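Local coordinates for carbohydrate esterase family 2 (CE2) (Chaetomium olivicolor, PDB 4XVH), which probably removes acetyl groups from xylan-type carbohydrates, as a family 2 carbohydrate esterase joining an SGNH-type hydrolase fold to a beta-sandwich carbohydrate-binding domain, at residues I167-S172 with D176-M181; N215-L220 with A229-A234; L180-Y185 with V236-D241; G116-V121 with D304-A309. All blocks are in the same frame, centred on the assembly; numbering follows the deposited sequence.

Interaction 1 of 4, residues I167-S172 with D176-M181. With PEU (2,5,8,11,14,17,20,23,26,29,32,35,38,41,44,47,50,53,56,59,62,65,68,71,74,77,80-heptacosaoxadooctacontan-82-ol), chain C.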
# COMPACT_ATOMS: atom_id res chain seq x y z
N ILE A 167 -10.95 -12.78 5.29
CA ILE A 167 -11.83 -13.93 5.06
C ILE A 167 -13.07 -13.53 4.26
O ILE A 167 -13.66 -14.37 3.61
CB ILE A 167 -12.28 -14.62 6.37
CG1 ILE A 167 -13.12 -13.69 7.24
CG2 ILE A 167 -11.09 -15.08 7.16
CD1 ILE A 167 -13.78 -14.42 8.39
N ARG A 168 -13.46 -12.26 4.29
CA ARG A 168 -14.58 -11.83 3.48
C ARG A 168 -14.43 -10.35 3.18
O ARG A 168 -13.92 -9.60 4.00
CB ARG A 168 -15.93 -12.13 4.17
CG ARG A 168 -16.17 -11.39 5.49
CD ARG A 168 -17.47 -11.87 6.19
NE ARG A 168 -17.86 -10.95 7.26
CZ ARG A 168 -19.00 -11.06 7.97
NH1 ARG A 168 -19.85 -12.06 7.74
NH2 ARG A 168 -19.28 -10.16 8.92
N ASN A 169 -14.86 -9.94 1.99
CA ASN A 169 -14.72 -8.56 1.56
C ASN A 169 -15.83 -7.66 2.09
O ASN A 169 -16.64 -8.09 2.94
CB ASN A 169 -14.65 -8.50 0.04
CG ASN A 169 -13.42 -9.23 -0.51
OD1 ASN A 169 -12.32 -9.18 0.08
ND2 ASN A 169 -13.60 -9.94 -1.63
N PHE A 170 -15.86 -6.42 1.60
CA PHE A 170 -16.81 -5.40 2.05
C PHE A 170 -18.24 -5.94 1.95
O PHE A 170 -18.57 -6.70 1.04
CB PHE A 170 -16.65 -4.11 1.21
CG PHE A 170 -17.69 -3.05 1.48
CD1 PHE A 170 -17.54 -2.15 2.53
CD2 PHE A 170 -18.82 -2.94 0.67
CE1 PHE A 170 -18.50 -1.18 2.79
CE2 PHE A 170 -19.80 -1.95 0.93
CZ PHE A 170 -19.63 -1.07 1.99
N ALA A 171 -19.07 -5.61 2.94
CA ALA A 171 -20.43 -6.14 3.00
C ALA A 171 -21.33 -5.46 1.97
O ALA A 171 -21.72 -4.32 2.14
CB ALA A 171 -21.03 -5.97 4.42
N SER A 172 -21.65 -6.17 0.91
CA SER A 172 -22.66 -5.70 -0.03
C SER A 172 -23.76 -6.75 -0.19
O SER A 172 -23.53 -7.93 0.07
CB SER A 172 -22.04 -5.35 -1.38
OG SER A 172 -21.31 -6.45 -1.90
N ASP A 176 -20.08 -10.05 -2.40
CA ASP A 176 -18.81 -9.71 -3.04
C ASP A 176 -17.83 -10.88 -2.94
O ASP A 176 -16.80 -10.84 -2.23
CB ASP A 176 -18.19 -8.46 -2.42
CG ASP A 176 -16.90 -8.05 -3.10
OD1 ASP A 176 -16.60 -8.56 -4.21
OD2 ASP A 176 -16.17 -7.21 -2.53
N THR A 177 -18.16 -11.91 -3.71
CA THR A 177 -17.42 -13.15 -3.76
C THR A 177 -16.15 -13.15 -4.63
O THR A 177 -15.64 -14.19 -5.02
CB THR A 177 -18.36 -14.20 -4.24
OG1 THR A 177 -17.68 -15.46 -4.33
CG2 THR A 177 -18.95 -13.74 -5.54
N SER A 178 -15.58 -11.98 -4.86
CA SER A 178 -14.33 -11.84 -5.58
C SER A 178 -13.10 -12.20 -4.69
O SER A 178 -13.28 -12.50 -3.51
CB SER A 178 -14.23 -10.41 -6.10
OG SER A 178 -14.17 -9.52 -5.01
N PRO A 179 -11.87 -12.19 -5.25
CA PRO A 179 -10.72 -12.65 -4.44
C PRO A 179 -10.54 -11.89 -3.12
O PRO A 179 -10.83 -10.69 -3.07
CB PRO A 179 -9.53 -12.40 -5.37
CG PRO A 179 -10.11 -12.67 -6.76
CD PRO A 179 -11.50 -12.04 -6.67
N LEU A 180 -10.08 -12.61 -2.09
CA LEU A 180 -9.62 -12.01 -0.84
C LEU A 180 -8.15 -11.58 -0.94
O LEU A 180 -7.47 -11.91 -1.89
CB LEU A 180 -9.79 -13.01 0.31
CG LEU A 180 -11.21 -13.60 0.35
CD1 LEU A 180 -11.30 -14.82 1.26
CD2 LEU A 180 -12.22 -12.51 0.79
N MET A 181 -7.66 -10.80 0.02
CA MET A 181 -6.26 -10.34 -0.08
C MET A 181 -5.22 -11.47 -0.19
O MET A 181 -4.25 -11.31 -0.94
CB MET A 181 -5.90 -9.44 1.10
CG MET A 181 -6.33 -7.97 0.90
SD MET A 181 -6.13 -7.28 -0.76
CE MET A 181 -4.35 -7.27 -0.97
CAA PEU C . -11.31 0.07 -14.70
OAB PEU C . -12.51 0.33 -13.95
CAC PEU C . -13.55 -0.71 -14.16
CAD PEU C . -14.95 -0.61 -13.44
OAE PEU C . -15.69 0.59 -13.79
CAF PEU C . -15.05 1.83 -13.38
CAG PEU C . -15.00 2.27 -11.91
OAH PEU C . -14.44 1.36 -10.94
CAI PEU C . -14.32 2.00 -9.64
CAJ PEU C . -13.99 1.02 -8.52
OAK PEU C . -13.82 1.71 -7.25
CAL PEU C . -13.96 0.77 -6.17
CAM PEU C . -13.82 1.39 -4.78
OAN PEU C . -14.24 0.32 -3.91
CAO PEU C . -14.31 0.69 -2.51
CAP PEU C . -15.26 -0.40 -2.06
OAQ PEU C . -15.78 -0.62 -0.72
CAR PEU C . -16.45 0.49 -0.04
CAS PEU C . -15.64 1.64 0.61
OAT PEU C . -14.77 1.21 1.73
CAU PEU C . -13.71 0.26 1.40
CAV PEU C . -12.89 -0.13 2.64
OAW PEU C . -11.78 -1.04 2.43
O HOH W 1 -16.25 -11.91 0.45

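Interaction 2 of 4, residues N215-L220 with A229-A234. With PEU (2,5,8,11,14,17,20,23,26,29,32,35,38,41,44,47,50,53,56,59,62,65,68,71,74,77,80-heptacosaoxadooctacontan-82-ol), chain C.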
# COMPACT_ATOMS: atom_id res chain seq x y z
N ASN A 215 -13.03 -4.46 6.57
CA ASN A 215 -14.11 -5.00 5.75
C ASN A 215 -14.74 -6.29 6.30
O ASN A 215 -15.96 -6.49 6.19
CB ASN A 215 -13.58 -5.22 4.32
CG ASN A 215 -13.18 -3.90 3.66
OD1 ASN A 215 -14.00 -3.00 3.56
ND2 ASN A 215 -11.92 -3.76 3.29
N ASP A 216 -13.92 -7.15 6.91
CA ASP A 216 -14.43 -8.42 7.43
C ASP A 216 -15.51 -8.18 8.49
O ASP A 216 -16.52 -8.90 8.59
CB ASP A 216 -13.27 -9.25 8.02
CG ASP A 216 -12.15 -9.48 7.02
OD1 ASP A 216 -11.49 -8.50 6.66
OD2 ASP A 216 -11.96 -10.64 6.58
N PHE A 217 -15.28 -7.14 9.30
CA PHE A 217 -16.17 -6.87 10.42
C PHE A 217 -17.49 -6.22 10.02
O PHE A 217 -18.46 -6.28 10.75
CB PHE A 217 -15.43 -6.03 11.46
CG PHE A 217 -14.75 -6.87 12.51
CD1 PHE A 217 -13.53 -7.47 12.26
CD2 PHE A 217 -15.34 -7.08 13.73
CE1 PHE A 217 -12.91 -8.26 13.24
CE2 PHE A 217 -14.73 -7.85 14.70
CZ PHE A 217 -13.51 -8.43 14.45
N GLY A 218 -17.54 -5.62 8.84
CA GLY A 218 -18.81 -5.05 8.39
C GLY A 218 -19.88 -6.11 8.24
O GLY A 218 -19.61 -7.18 7.68
N TYR A 219 -21.10 -5.83 8.73
CA TYR A 219 -22.17 -6.81 8.61
C TYR A 219 -23.58 -6.19 8.59
O TYR A 219 -24.52 -6.80 8.05
CB TYR A 219 -22.10 -7.82 9.76
CG TYR A 219 -22.63 -7.27 11.08
CD1 TYR A 219 -21.80 -6.59 11.97
CD2 TYR A 219 -23.96 -7.41 11.41
CE1 TYR A 219 -22.30 -6.07 13.15
CE2 TYR A 219 -24.48 -6.89 12.58
CZ TYR A 219 -23.66 -6.23 13.44
OH TYR A 219 -24.21 -5.73 14.60
N LEU A 220 -23.72 -5.01 9.19
CA LEU A 220 -25.05 -4.49 9.55
C LEU A 220 -26.02 -4.46 8.37
O LEU A 220 -25.74 -3.84 7.35
CB LEU A 220 -24.93 -3.09 10.15
CG LEU A 220 -26.29 -2.47 10.54
CD1 LEU A 220 -26.85 -3.14 11.78
CD2 LEU A 220 -26.11 -0.96 10.73
N ALA A 229 -13.36 -16.75 15.24
CA ALA A 229 -12.42 -17.85 15.26
C ALA A 229 -11.83 -18.03 13.88
O ALA A 229 -10.63 -18.24 13.73
CB ALA A 229 -13.09 -19.13 15.74
N ALA A 230 -12.69 -17.94 12.86
CA ALA A 230 -12.22 -18.06 11.48
C ALA A 230 -11.32 -16.89 11.11
O ALA A 230 -10.31 -17.07 10.42
CB ALA A 230 -13.40 -18.14 10.53
N TYR A 231 -11.65 -15.69 11.57
CA TYR A 231 -10.80 -14.52 11.28
C TYR A 231 -9.39 -14.73 11.88
O TYR A 231 -8.36 -14.57 11.22
CB TYR A 231 -11.46 -13.26 11.82
CG TYR A 231 -10.63 -11.98 11.75
CD1 TYR A 231 -10.39 -11.34 10.53
CD2 TYR A 231 -10.12 -11.41 12.91
CE1 TYR A 231 -9.64 -10.18 10.48
CE2 TYR A 231 -9.37 -10.25 12.87
CZ TYR A 231 -9.13 -9.63 11.67
OH TYR A 231 -8.38 -8.47 11.67
N THR A 232 -9.38 -15.14 13.15
CA THR A 232 -8.14 -15.46 13.85
C THR A 232 -7.34 -16.56 13.14
O THR A 232 -6.14 -16.42 12.89
CB THR A 232 -8.44 -15.92 15.28
OG1 THR A 232 -9.27 -14.95 15.94
CG2 THR A 232 -7.15 -16.12 16.08
N ASP A 233 -8.02 -17.67 12.85
CA ASP A 233 -7.38 -18.81 12.19
C ASP A 233 -6.78 -18.38 10.85
O ASP A 233 -5.70 -18.83 10.48
CB ASP A 233 -8.38 -19.95 11.96
CG ASP A 233 -8.77 -20.70 13.24
OD1 ASP A 233 -8.15 -20.51 14.30
OD2 ASP A 233 -9.74 -21.51 13.16
N ALA A 234 -7.50 -17.54 10.10
CA ALA A 234 -7.06 -17.09 8.80
C ALA A 234 -5.86 -16.17 8.88
O ALA A 234 -4.99 -16.16 7.99
CB ALA A 234 -8.17 -16.37 8.08
CAA PEU C . -11.31 0.07 -14.70
OAB PEU C . -12.51 0.33 -13.95
CAC PEU C . -13.55 -0.71 -14.16
CAD PEU C . -14.95 -0.61 -13.44
OAE PEU C . -15.69 0.59 -13.79
CAF PEU C . -15.05 1.83 -13.38
CAG PEU C . -15.00 2.27 -11.91
OAH PEU C . -14.44 1.36 -10.94
CAI PEU C . -14.32 2.00 -9.64
CAJ PEU C . -13.99 1.02 -8.52
OAK PEU C . -13.82 1.71 -7.25
CAL PEU C . -13.96 0.77 -6.17
CAM PEU C . -13.82 1.39 -4.78
OAN PEU C . -14.24 0.32 -3.91
CAO PEU C . -14.31 0.69 -2.51
CAP PEU C . -15.26 -0.40 -2.06
OAQ PEU C . -15.78 -0.62 -0.72
CAR PEU C . -16.45 0.49 -0.04
CAS PEU C . -15.64 1.64 0.61
OAT PEU C . -14.77 1.21 1.73
CAU PEU C . -13.71 0.26 1.40
CAV PEU C . -12.89 -0.13 2.64
OAW PEU C . -11.78 -1.04 2.43

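Interaction 3 of 4, residues L180-Y185 with V236-D241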
# COMPACT_ATOMS: atom_id res chain seq x y z
N LEU A 180 -10.08 -12.61 -2.09
CA LEU A 180 -9.62 -12.01 -0.84
C LEU A 180 -8.15 -11.58 -0.94
O LEU A 180 -7.47 -11.91 -1.89
CB LEU A 180 -9.79 -13.01 0.31
CG LEU A 180 -11.21 -13.60 0.35
CD1 LEU A 180 -11.30 -14.82 1.26
CD2 LEU A 180 -12.22 -12.51 0.79
N MET A 181 -7.66 -10.80 0.02
CA MET A 181 -6.26 -10.34 -0.08
C MET A 181 -5.22 -11.47 -0.19
O MET A 181 -4.25 -11.31 -0.94
CB MET A 181 -5.90 -9.44 1.10
CG MET A 181 -6.33 -7.97 0.90
SD MET A 181 -6.13 -7.28 -0.76
CE MET A 181 -4.35 -7.27 -0.97
N PRO A 182 -5.39 -12.60 0.53
CA PRO A 182 -4.33 -13.61 0.40
C PRO A 182 -4.16 -14.10 -1.04
O PRO A 182 -3.03 -14.26 -1.52
CB PRO A 182 -4.81 -14.76 1.33
CG PRO A 182 -5.54 -13.96 2.46
CD PRO A 182 -6.31 -12.92 1.65
N GLN A 183 -5.26 -14.32 -1.74
CA GLN A 183 -5.20 -14.71 -3.14
C GLN A 183 -4.53 -13.62 -3.99
O GLN A 183 -3.71 -13.93 -4.85
CB GLN A 183 -6.61 -15.02 -3.68
CG GLN A 183 -6.69 -15.32 -5.17
CD GLN A 183 -8.15 -15.59 -5.63
OE1 GLN A 183 -9.06 -15.60 -4.81
NE2 GLN A 183 -8.35 -15.80 -6.93
N LEU A 184 -4.92 -12.37 -3.76
CA LEU A 184 -4.39 -11.26 -4.52
C LEU A 184 -2.89 -11.13 -4.30
O LEU A 184 -2.14 -10.78 -5.21
CB LEU A 184 -5.11 -9.96 -4.13
CG LEU A 184 -6.59 -10.01 -4.62
CD1 LEU A 184 -7.40 -8.78 -4.21
CD2 LEU A 184 -6.69 -10.26 -6.13
N TYR A 185 -2.45 -11.41 -3.08
CA TYR A 185 -1.02 -11.38 -2.75
C TYR A 185 -0.17 -12.39 -3.54
O TYR A 185 1.07 -12.29 -3.54
CB TYR A 185 -0.83 -11.61 -1.25
CG TYR A 185 0.57 -11.36 -0.71
CD1 TYR A 185 1.07 -10.05 -0.58
CD2 TYR A 185 1.36 -12.41 -0.30
CE1 TYR A 185 2.34 -9.83 -0.05
CE2 TYR A 185 2.61 -12.20 0.22
CZ TYR A 185 3.10 -10.93 0.33
OH TYR A 185 4.36 -10.76 0.88
N VAL A 236 -3.55 -16.33 11.20
CA VAL A 236 -2.41 -17.21 11.44
C VAL A 236 -1.97 -17.88 10.13
O VAL A 236 -0.80 -17.84 9.76
CB VAL A 236 -2.74 -18.26 12.51
CG1 VAL A 236 -1.66 -19.33 12.58
CG2 VAL A 236 -2.92 -17.56 13.87
N LYS A 237 -2.93 -18.41 9.38
CA LYS A 237 -2.62 -19.09 8.14
C LYS A 237 -1.98 -18.17 7.07
O LYS A 237 -1.06 -18.58 6.35
CB LYS A 237 -3.91 -19.74 7.60
CG LYS A 237 -3.74 -20.54 6.32
CD LYS A 237 -2.78 -21.72 6.54
CE LYS A 237 -2.87 -22.72 5.37
NZ LYS A 237 -2.95 -21.98 4.06
N PHE A 238 -2.47 -16.93 6.98
CA PHE A 238 -1.95 -15.97 6.00
C PHE A 238 -0.46 -15.68 6.31
O PHE A 238 0.39 -15.72 5.43
CB PHE A 238 -2.78 -14.68 6.01
CG PHE A 238 -2.41 -13.70 4.91
CD1 PHE A 238 -1.86 -14.15 3.72
CD2 PHE A 238 -2.61 -12.34 5.08
CE1 PHE A 238 -1.50 -13.25 2.70
CE2 PHE A 238 -2.27 -11.43 4.08
CZ PHE A 238 -1.70 -11.91 2.87
N VAL A 239 -0.16 -15.41 7.57
CA VAL A 239 1.22 -15.22 7.95
C VAL A 239 2.05 -16.48 7.68
O VAL A 239 3.14 -16.41 7.10
CB VAL A 239 1.32 -14.80 9.43
CG1 VAL A 239 2.76 -14.87 9.91
CG2 VAL A 239 0.75 -13.35 9.60
N GLN A 240 1.53 -17.65 8.05
CA GLN A 240 2.28 -18.87 7.79
C GLN A 240 2.52 -19.01 6.28
O GLN A 240 3.62 -19.39 5.87
CB GLN A 240 1.53 -20.08 8.36
CG GLN A 240 1.60 -20.14 9.88
CD GLN A 240 0.66 -21.17 10.48
OE1 GLN A 240 -0.27 -21.63 9.83
NE2 GLN A 240 0.92 -21.54 11.72
N ASP A 241 1.52 -18.68 5.47
CA ASP A 241 1.68 -18.76 4.01
C ASP A 241 2.77 -17.78 3.52
O ASP A 241 3.58 -18.14 2.64
CB ASP A 241 0.36 -18.48 3.29
CG ASP A 241 -0.64 -19.61 3.45
OD1 ASP A 241 -0.25 -20.73 3.84
OD2 ASP A 241 -1.83 -19.38 3.17

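Interaction 4 of 4, residues G116-V121 with D304-A309. With PEU (2,5,8,11,14,17,20,23,26,29,32,35,38,41,44,47,50,53,56,59,62,65,68,71,74,77,80-heptacosaoxadooctacontan-82-ol), chain C.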
# COMPACT_ATOMS: atom_id res chain seq x y z
N GLY A 116 -2.88 -4.72 2.77
CA GLY A 116 -4.12 -4.30 3.38
C GLY A 116 -5.23 -3.91 2.43
O GLY A 116 -5.30 -4.40 1.29
N ASP A 117 -6.10 -3.03 2.92
CA ASP A 117 -7.27 -2.63 2.16
C ASP A 117 -7.20 -1.14 1.81
O ASP A 117 -6.12 -0.60 1.59
CB ASP A 117 -8.53 -2.93 2.97
CG ASP A 117 -8.49 -2.34 4.39
OD1 ASP A 117 -7.85 -1.28 4.61
OD2 ASP A 117 -9.10 -2.93 5.30
N SER A 118 -8.34 -0.47 1.80
CA SER A 118 -8.40 0.93 1.39
C SER A 118 -7.50 1.82 2.29
O SER A 118 -6.97 2.84 1.86
CB SER A 118 -9.85 1.41 1.43
OG SER A 118 -10.30 1.41 2.77
N ILE A 119 -7.37 1.44 3.56
CA ILE A 119 -6.56 2.23 4.48
C ILE A 119 -5.08 2.19 4.06
O ILE A 119 -4.34 3.21 4.11
CB ILE A 119 -6.74 1.72 5.93
CG1 ILE A 119 -8.23 1.81 6.30
CG2 ILE A 119 -5.86 2.52 6.92
CD1 ILE A 119 -8.57 1.10 7.62
N THR A 120 -4.66 1.02 3.60
CA THR A 120 -3.28 0.82 3.16
C THR A 120 -3.06 1.39 1.77
O THR A 120 -1.97 1.88 1.45
CB THR A 120 -2.95 -0.68 3.25
OG1 THR A 120 -3.08 -1.06 4.62
CG2 THR A 120 -1.58 -1.01 2.73
N VAL A 121 -4.10 1.37 0.95
CA VAL A 121 -4.05 2.07 -0.33
C VAL A 121 -3.80 3.56 -0.12
O VAL A 121 -2.94 4.15 -0.77
CB VAL A 121 -5.37 1.93 -1.12
CG1 VAL A 121 -5.38 2.92 -2.29
CG2 VAL A 121 -5.55 0.48 -1.61
N ASP A 304 -15.42 9.25 2.75
CA ASP A 304 -16.05 8.01 3.25
C ASP A 304 -15.44 7.57 4.57
O ASP A 304 -15.19 6.37 4.79
CB ASP A 304 -15.96 6.91 2.17
CG ASP A 304 -16.75 7.28 0.91
OD1 ASP A 304 -17.90 7.74 1.06
OD2 ASP A 304 -16.21 7.13 -0.22
N TYR A 305 -15.18 8.55 5.44
CA TYR A 305 -14.61 8.30 6.78
C TYR A 305 -13.25 7.61 6.80
O TYR A 305 -12.91 6.96 7.80
CB TYR A 305 -15.60 7.51 7.65
CG TYR A 305 -16.95 8.17 7.66
CD1 TYR A 305 -17.22 9.21 8.54
CD2 TYR A 305 -17.94 7.81 6.76
CE1 TYR A 305 -18.45 9.85 8.54
CE2 TYR A 305 -19.17 8.44 6.76
CZ TYR A 305 -19.41 9.46 7.65
OH TYR A 305 -20.63 10.11 7.66
N HIS A 306 -12.46 7.74 5.73
CA HIS A 306 -11.13 7.13 5.76
C HIS A 306 -10.15 8.05 6.46
O HIS A 306 -10.41 9.24 6.60
CB HIS A 306 -10.64 6.77 4.35
CG HIS A 306 -11.26 5.51 3.84
ND1 HIS A 306 -12.60 5.42 3.57
CD2 HIS A 306 -10.74 4.27 3.65
CE1 HIS A 306 -12.88 4.19 3.17
NE2 HIS A 306 -11.77 3.47 3.23
N PRO A 307 -9.03 7.47 6.95
CA PRO A 307 -8.08 8.33 7.67
C PRO A 307 -7.49 9.44 6.80
O PRO A 307 -7.19 9.23 5.60
CB PRO A 307 -7.00 7.33 8.13
CG PRO A 307 -7.76 5.97 8.27
CD PRO A 307 -8.71 6.03 7.09
N ASN A 308 -7.35 10.63 7.38
CA ASN A 308 -6.75 11.75 6.66
C ASN A 308 -5.24 11.75 6.86
O ASN A 308 -4.69 10.80 7.40
CB ASN A 308 -7.37 13.09 7.10
CG ASN A 308 -7.15 13.40 8.57
OD1 ASN A 308 -6.34 12.78 9.25
ND2 ASN A 308 -7.85 14.44 9.04
N ALA A 309 -4.56 12.78 6.36
CA ALA A 309 -3.09 12.78 6.36
C ALA A 309 -2.55 12.75 7.80
O ALA A 309 -1.59 12.02 8.09
CB ALA A 309 -2.56 14.04 5.59
CAA PEU C . -11.31 0.07 -14.70
OAB PEU C . -12.51 0.33 -13.95
CAC PEU C . -13.55 -0.71 -14.16
CAD PEU C . -14.95 -0.61 -13.44
OAE PEU C . -15.69 0.59 -13.79
CAF PEU C . -15.05 1.83 -13.38
CAG PEU C . -15.00 2.27 -11.91
OAH PEU C . -14.44 1.36 -10.94
CAI PEU C . -14.32 2.00 -9.64
CAJ PEU C . -13.99 1.02 -8.52
OAK PEU C . -13.82 1.71 -7.25
CAL PEU C . -13.96 0.77 -6.17
CAM PEU C . -13.82 1.39 -4.78
OAN PEU C . -14.24 0.32 -3.91
CAO PEU C . -14.31 0.69 -2.51
CAP PEU C . -15.26 -0.40 -2.06
OAQ PEU C . -15.78 -0.62 -0.72
CAR PEU C . -16.45 0.49 -0.04
CAS PEU C . -15.64 1.64 0.61
OAT PEU C . -14.77 1.21 1.73
CAU PEU C . -13.71 0.26 1.40
CAV PEU C . -12.89 -0.13 2.64
OAW PEU C . -11.78 -1.04 2.43

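Interaction 1 of 4, residues I167-S172 with D176-M181
Asn-169 reaches across to Asp-176, Ser-178, Pro-179 and Leu-180: its CB meets the aspartate, its amide the backbone of 178-179 and a leucine methyl. CB lies beside the carboxylate of Asp-176, 3.3 Å from OD2. From there the first torsion (chi1 -63°) sets CG anti to the carbonyl carbon and carries the amide in among the backbone of 178-180. Its OD1 comes within 3.4 Å of the Leu-180 methyl CD2, but its polar partner is the N of Gly-165. ND2 donates to Pro-179 O at 3.2 Å with an N-H...O angle of 155°, although it stands 60° out of that carbonyl's plane. Weak bonds from the same nitrogen run to Ser-178 O and Asp-176 O, so one amide group spans three carbonyls. A water bridges Asn-169 N and Asp-176 O, 2.9 Å from each. With a leucine here, the carbonyls of Asp-176, Ser-178 and Pro-179 would probably lose the N-H donor they share, and Gly-165 N its acceptor. Leu-180 adds van der Waals contact, its CD1 lying 3.4 Å from Ile-167 O and its CD2 against Arg-168 CA. Phe-170, further along, turns one ring face to the bound polyether, with CAR over the ring centre. Both segments belong to the loop between strand 155-160 and helix 181-184: Leu-180 is the N-cap residue of that helix, and Arg-168 NE bonds to Asp-216 O of helix 214-217.

Interaction 2 of 4, residues N215-L220 with A229-A234
Phe-217 and Tyr-231 form a T-shaped aromatic pair, and this stack is the main apolar contact between 215-220 and helix 228-243. The ring planes stand at 85° and the centroids are 5.6 Å apart, which identifies an edge-to-face pair. Phe-217 supplies the edge: its CE1 sits 4.1 Å above the Tyr-231 plane, displaced toward the rim near CE2. Tyr-231 brings its face to this place with CG anti to the backbone N (chi1 173°), which sends the ring off the helix toward 216-217.

Polar groups flank the stack. The carboxylate of Asp-216 approaches the edge of the Tyr-231 ring, OD2 lying 4.3 Å from CD1, but its bonds go elsewhere: OD1 accepts from Leu-166 N and OD2 from Ile-167 N, so both oxygens of this buried group have donors. Tyr-231 OH is likewise bonded to Leu-212 O and to Gln-274 NE2 of helix 270-285.

Within these segments the ligand is met by Asn-215. Its ND2 donates to the polyether oxygen OAW at 2.9 Å, with an angle of 155° at the hydrogen, and also bonds Lys-164 O. Gly-163 N holds the same ligand. An Asn at the start of a short helix after a central strand, joined by such a Gly N-H, is consistent with the oxyanion hole of SGNH hydrolases.

Interaction 3 of 4, residues L180-Y185 with V236-D241
Pro-182 sets its CG over the face of Phe-238, and most of the contact between helix 181-184 and helix 228-243 is made by this pair. The interaction is CH-pi: CG of Pro-182 is 3.9 Å from the centroid of the Phe-238 ring and only 12° off the ring normal, hence squarely over the face. Van der Waals contact continues along the proline, with CB at 3.8 Å from Phe-238 CD1 and CA at 3.7 Å from CE1. Phe-238 reaches this position because its CG is anti to the backbone N (chi1 -173°), which carries the ring toward Pro-182.

The aromatic component involves Tyr-185. The edge of Phe-238 points to the tyrosine face in an offset edge-to-face pair, centroids 5.9 Å apart and planes at 89°. Tyr-185 CB also meets the rim of the phenylalanine, 4.2 Å from CZ. Both aromatic side chains touch Ile-115 of strand 111-116, which places the group on the central parallel sheet.

Charged and polar bonds lie beside the contact. Within helix 228-243 Lys-237 NZ forms a salt bridge with Asp-241, 3.0 Å from both OD1 and OD2 and using the syn lone pair of each. Tyr-185 OH bonds Asp-113 OD2, and Arg-7 makes a cation-pi contact with the tyrosine.

Chemically, then, the two segments meet through C-H groups and aromatic rings. Phe-238 plays two parts, as acceptor by its face for the proline and, by its edge, as partner in the offset pair with Tyr-185.

Interaction 4 of 4, residues G116-V121 with D304-A309
Ser-118 and His-306 meet in the manner of the serine-histidine pair of SGNH (GDSL-type) hydrolases, the serine at the start of helix 118-121 and the histidine in the Asp-Tyr-His sequence before helix 309-327. OG of Ser-118 and NE2 of His-306 are 2.6 Å apart, a short hydrogen bond in which either could donate. The serine hydroxyl lies in the plane of the imidazole, at its edge.

Side-chain torsions account for the meeting. OG of Ser-118 sits between its backbone N and carbonyl carbon (chi1 66°), which places it within reach of His-306 NE2. The imidazole has CG anti to its carbonyl carbon (chi1 -78°), and its rotation brings NE2 to the serine while ND1 turns back to its own loop. There ND1 donates weakly to Asp-304 O at 3.0 Å and, also weakly, to Cys-303 O, the cysteine being disulfide-bonded to Cys-131. These two weak bonds may limit the rotation of the ring. With a phenylalanine in place of His-306, Ser-118 OG would probably be left without its nitrogen partner and the two carbonyls without their donor.

Asp-117 folds its carboxylate back over the helix start, where OD1 caps Ile-119 N at 3.0 Å. Ile-119 touches Pro-307 CG with its CG2 branch at 4.2 Å, the two side chains crossing at about a right angle. The polyether enters the same site: its oxygen OAW is 2.9 Å from Ser-118 OG, and its OAT lies near the imidazole plane, 3.8 Å from His-306 CE1.

Interactions 1, 2 and 4 all reach the bound polyether, through Phe-170, Asn-215 and the Ser-118 and His-306 pair respectively, so all three contribute to the same ligand pocket. Interactions 1 and 2, with centres 11 Å apart, are joined by the two bonds that Ile-167 and Arg-168 send to Asp-216. Interaction 3 shares Leu-180 and Met-181 with interaction 1 and helix 228-243 with interaction 2, but lies farther off: the Pro-182 side chain is about 13 Å from the ligand. Met-181 SD packs 3.6 Å from Gly-116 O, linking interactions 1 and 3 to interaction 4; along the chain, the other three lie within the loop that interaction 4 closes.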